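Solute-binding protein Csal_2479 (Chromohalobacter salexigens, PDB 4P1L) binds D-glucuronate and is probably the periplasmic solute-binding component of a TRAP transport system that carries the sugar acid into the cytoplasm. Local coordinates at residues H153-E156 against D160-G163; R146-T151 against Q176-M181. All blocks are in the same frame, centred on the assembly; numbering follows the deposited sequence.

Interaction 2 joins strand 146-150 to helix 172-181, and interaction 1 lies between them along the chain, in the loop from strand 146-150 to strand 165-168. The order is therefore 146-151, 153-156, 160-163, 176-181. The two centres are about 9 Å apart, on the same side of the chain's centre. They touch: Val161 CG2 lies 3.8 Å from Leu148 CD1, and Val155 CG1 reaches the same methyl from the other segment. One apolar layer thus runs from the loop into the space between strand and helix. Arg146, which binds the glucuronate, lies two residues before Leu148 in the same segment, 146-151, whereas interaction 1 lies away from the pocket.

Interaction 1. Residues H153-E156 against D160-G163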
# COMPACT_ATOMS: atom_id res chain seq x y z
N HIS A 153 11.80 5.00 21.71
CA HIS A 153 11.07 6.10 22.35
C HIS A 153 9.88 6.57 21.54
O HIS A 153 9.83 6.36 20.32
CB HIS A 153 12.00 7.29 22.62
CG HIS A 153 12.65 7.85 21.39
ND1 HIS A 153 13.91 7.49 20.98
CD2 HIS A 153 12.22 8.78 20.49
CE1 HIS A 153 14.24 8.17 19.89
NE2 HIS A 153 13.23 8.96 19.58
N PRO A 154 8.91 7.22 22.19
CA PRO A 154 7.82 7.82 21.44
C PRO A 154 8.36 8.92 20.55
O PRO A 154 9.27 9.66 20.94
CB PRO A 154 6.91 8.42 22.53
CG PRO A 154 7.32 7.73 23.81
CD PRO A 154 8.76 7.40 23.65
N VAL A 155 7.81 9.03 19.36
CA VAL A 155 8.08 10.17 18.49
C VAL A 155 6.98 11.20 18.63
O VAL A 155 5.81 10.92 18.37
CB VAL A 155 8.19 9.73 17.00
CG1 VAL A 155 8.19 10.96 16.09
CG2 VAL A 155 9.43 8.92 16.80
N GLU A 156 7.35 12.39 19.09
CA GLU A 156 6.39 13.45 19.37
C GLU A 156 6.50 14.52 18.33
O GLU A 156 5.48 15.06 17.90
CB GLU A 156 6.64 14.09 20.75
CG GLU A 156 6.53 13.15 21.94
CD GLU A 156 5.10 12.73 22.28
OE1 GLU A 156 4.21 12.80 21.39
OE2 GLU A 156 4.88 12.35 23.47
N ASP A 160 12.42 14.00 17.12
CA ASP A 160 12.52 12.69 17.75
C ASP A 160 12.86 11.57 16.75
O ASP A 160 13.18 10.46 17.16
CB ASP A 160 11.24 12.34 18.51
CG ASP A 160 10.97 13.26 19.68
OD1 ASP A 160 11.94 13.69 20.33
OD2 ASP A 160 9.79 13.58 19.94
N VAL A 161 12.79 11.85 15.45
CA VAL A 161 13.17 10.84 14.48
C VAL A 161 14.72 10.78 14.34
O VAL A 161 15.25 9.79 13.83
CB VAL A 161 12.47 11.08 13.12
CG1 VAL A 161 12.76 9.95 12.15
CG2 VAL A 161 10.95 11.16 13.33
N GLU A 162 15.43 11.80 14.82
CA GLU A 162 16.90 11.84 14.73
C GLU A 162 17.49 10.61 15.41
O GLU A 162 17.04 10.23 16.48
CB GLU A 162 17.48 13.14 15.32
CG GLU A 162 17.12 14.36 14.48
CD GLU A 162 17.37 15.68 15.18
OE1 GLU A 162 17.92 15.70 16.30
OE2 GLU A 162 16.98 16.71 14.58
N GLY A 163 18.46 9.98 14.76
CA GLY A 163 19.11 8.79 15.30
C GLY A 163 18.43 7.46 15.02
O GLY A 163 19.04 6.42 15.23
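The His153 ring meets the backbone carbonyl of Asp160 edge-on. NE2 donates to Asp160 O at 2.8 Å, and the N-H...O angle of 169° makes the bond nearly straight. The oxygen lies almost in the ring plane, and the N-H reaches one of its lone pairs in the carbonyl plane. CG of His153 stands between the backbone N and the carbonyl carbon (chi1 59°), a turn that swings the ring across to the 3-10 turn. Without the imidazole, as with an alanine here, Asp160 O would probably lose this donor and a gap would open beside the turn. Asp160 answers with its own side chain. Its OD2 accepts from Glu156 N at 2.8 Å through the anti lone pair, and it also takes the N-H of Thr157. Two backbone amides therefore hold one carboxylate oxygen. The two bonds lie at different parts of Asp160, one at its carbonyl and one at its carboxylate. Between them, Val155 CA rests on Asp160 CB at 3.8 Å. On the buried side, Val155 CG1 meets Val161 CG2 at 3.9 Å. The backbone of Val155 is bonded to two side chains, N to Ser225 OG and O to Asn288 ND2. The loop is thus fastened beside strands 223-230 and 286-288, and it leads from strand 146-150 to strand 165-168.

Interaction 2. Residues R146-T151 against Q176-M181; sequences RSLYNT and QMIDEM. With BDP (beta-D-glucopyranuronic acid), chain C.
The flat group here is the Arg146 guanidinium, which meets the bound glucuronate at its edge, with the carboxylate carbon C6 in its plane. Two N-H groups reach the sugar side by side. NH2 donates to carboxylate oxygen O6A at 3.0 Å, close to straight at 169°. NH1 donates to ring oxygen O5 at 3.0 Å, more bent at 152°. Since both donors belong to one planar group, the pair probably limits how the sugar can turn, though other residues hold it too. The chain bends at chi3 (67°) to bring the guanidinium there. NE forms a salt bridge with Glu206, which probably steadies the head group. Arg167 and Asn207 touch the Arg146 side chain and also bond the sugar.

Two residues on, Leu148 points toward helix 172-181. Its two methyls take different partners. CD2 meets Ile178 CD1 at 4.1 Å, and the two chains run alongside each other, pointing opposite ways. CD1 lies 4.3 Å from the selenium of selenomethionine Met181. Chi1 and chi2 of Leu148 together bring both methyls out on the helix side. All three residues are buried, and the contact is purely apolar. Ile178 and Met181 are three residues apart and so lie on neighbouring turns of the helix. Val166 touches both Leu148 and Ile178, so strand 165-168 helps fill the space between strand and helix. Thus a helix packs by apolar side chains against a strand of a mixed sheet, and the same segment presents Arg146 to the carboxylate of the ligand. Arginines that bind the solute's carboxylate are a recognised feature of TRAP solute-binding proteins; the conserved one is probably Arg167, and Arg146 adds a second arginine to the site.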
# COMPACT_ATOMS: atom_id res chain seq x y z
N ARG A 146 -0.14 4.81 7.22
CA ARG A 146 1.10 4.26 7.78
C ARG A 146 1.72 5.22 8.79
O ARG A 146 1.85 6.43 8.54
CB ARG A 146 2.12 3.98 6.68
CG ARG A 146 1.58 3.06 5.56
CD ARG A 146 2.51 2.96 4.38
NE ARG A 146 3.79 2.29 4.64
CZ ARG A 146 4.07 1.02 4.35
NH1 ARG A 146 3.18 0.23 3.79
NH2 ARG A 146 5.27 0.54 4.65
N SER A 147 2.13 4.67 9.93
CA SER A 147 2.78 5.44 10.99
C SER A 147 4.08 4.79 11.45
O SER A 147 4.29 3.57 11.29
CB SER A 147 1.82 5.60 12.18
OG SER A 147 0.72 6.41 11.83
N LEU A 148 4.94 5.61 12.05
CA LEU A 148 6.24 5.17 12.54
C LEU A 148 6.15 4.32 13.78
O LEU A 148 5.45 4.67 14.74
CB LEU A 148 7.12 6.36 12.93
CG LEU A 148 7.73 7.28 11.89
CD1 LEU A 148 8.38 8.49 12.59
CD2 LEU A 148 8.75 6.53 11.06
N TYR A 149 6.91 3.24 13.79
CA TYR A 149 7.14 2.53 15.04
C TYR A 149 8.61 2.22 15.24
O TYR A 149 9.34 2.03 14.27
CB TYR A 149 6.31 1.26 15.11
CG TYR A 149 6.30 0.37 13.88
CD1 TYR A 149 7.24 -0.64 13.70
CD2 TYR A 149 5.29 0.49 12.94
CE1 TYR A 149 7.16 -1.50 12.61
CE2 TYR A 149 5.21 -0.36 11.84
CZ TYR A 149 6.15 -1.33 11.67
OH TYR A 149 6.04 -2.17 10.57
N ASN A 150 9.05 2.19 16.49
CA ASN A 150 10.46 2.00 16.80
C ASN A 150 10.65 1.35 18.17
O ASN A 150 9.69 1.16 18.93
CB ASN A 150 11.28 3.30 16.69
CG ASN A 150 11.11 4.22 17.89
OD1 ASN A 150 11.97 4.28 18.76
ND2 ASN A 150 10.02 4.94 17.93
N THR A 151 11.88 0.98 18.43
CA THR A 151 12.20 0.20 19.61
C THR A 151 12.61 1.04 20.81
O THR A 151 12.82 0.49 21.89
CB THR A 151 13.39 -0.74 19.33
OG1 THR A 151 14.54 0.04 18.98
CG2 THR A 151 13.08 -1.71 18.23
N GLN A 176 13.81 9.91 1.19
CA GLN A 176 13.75 11.35 1.28
C GLN A 176 12.83 11.75 2.43
O GLN A 176 13.14 12.66 3.21
CB GLN A 176 13.31 11.97 -0.05
CG GLN A 176 13.79 13.37 -0.24
CD GLN A 176 13.35 13.96 -1.57
OE1 GLN A 176 12.60 13.32 -2.33
NE2 GLN A 176 13.77 15.19 -1.83
N MSE A 177 11.70 11.06 2.54
CA MSE A 177 10.74 11.34 3.63
C MSE A 177 11.36 11.20 5.03
O MSE A 177 11.30 12.14 5.84
CB MSE A 177 9.53 10.41 3.51
CG MSE A 177 8.53 10.53 4.64
SE MSE A 177 7.11 9.21 4.49
CE MSE A 177 8.15 7.70 5.23
N ILE A 178 11.98 10.05 5.30
CA ILE A 178 12.64 9.84 6.58
C ILE A 178 13.78 10.86 6.82
O ILE A 178 13.95 11.40 7.92
CB ILE A 178 13.19 8.42 6.70
CG1 ILE A 178 12.06 7.38 6.66
CG2 ILE A 178 14.01 8.27 8.00
CD1 ILE A 178 11.06 7.49 7.79
N ASP A 179 14.56 11.12 5.78
CA ASP A 179 15.67 12.03 5.89
C ASP A 179 15.21 13.43 6.24
O ASP A 179 15.83 14.10 7.07
CB ASP A 179 16.48 12.09 4.59
CG ASP A 179 17.32 10.86 4.36
OD1 ASP A 179 17.20 9.88 5.14
OD2 ASP A 179 18.07 10.87 3.39
N GLU A 180 14.15 13.89 5.59
CA GLU A 180 13.58 15.20 5.89
C GLU A 180 12.96 15.24 7.30
O GLU A 180 12.96 16.29 7.94
CB GLU A 180 12.52 15.56 4.86
CG GLU A 180 13.12 15.88 3.45
CD GLU A 180 13.96 17.15 3.41
OE1 GLU A 180 14.08 17.84 4.44
OE2 GLU A 180 14.50 17.46 2.33
N MSE A 181 12.43 14.13 7.78
CA MSE A 181 11.95 14.10 9.15
C MSE A 181 13.09 14.22 10.15
O MSE A 181 12.87 14.73 11.24
CB MSE A 181 11.19 12.82 9.44
CG MSE A 181 9.86 12.75 8.75
SE MSE A 181 8.96 11.06 9.23
CE MSE A 181 7.34 11.29 8.20
C1 BDP C . 1.69 -3.11 3.69
C2 BDP C . 1.24 -3.35 2.26
C3 BDP C . 2.06 -4.43 1.67
C4 BDP C . 3.49 -4.00 1.72
C5 BDP C . 3.92 -3.70 3.18
C6 BDP C . 5.36 -3.21 3.28
O2 BDP C . -0.12 -3.75 2.33
O3 BDP C . 1.66 -4.52 0.20
O4 BDP C . 4.34 -5.01 1.16
O5 BDP C . 3.07 -2.73 3.72
O6A BDP C . 5.61 -2.36 4.20
O1 BDP C . 0.96 -2.07 4.24
O6B BDP C . 6.24 -3.70 2.54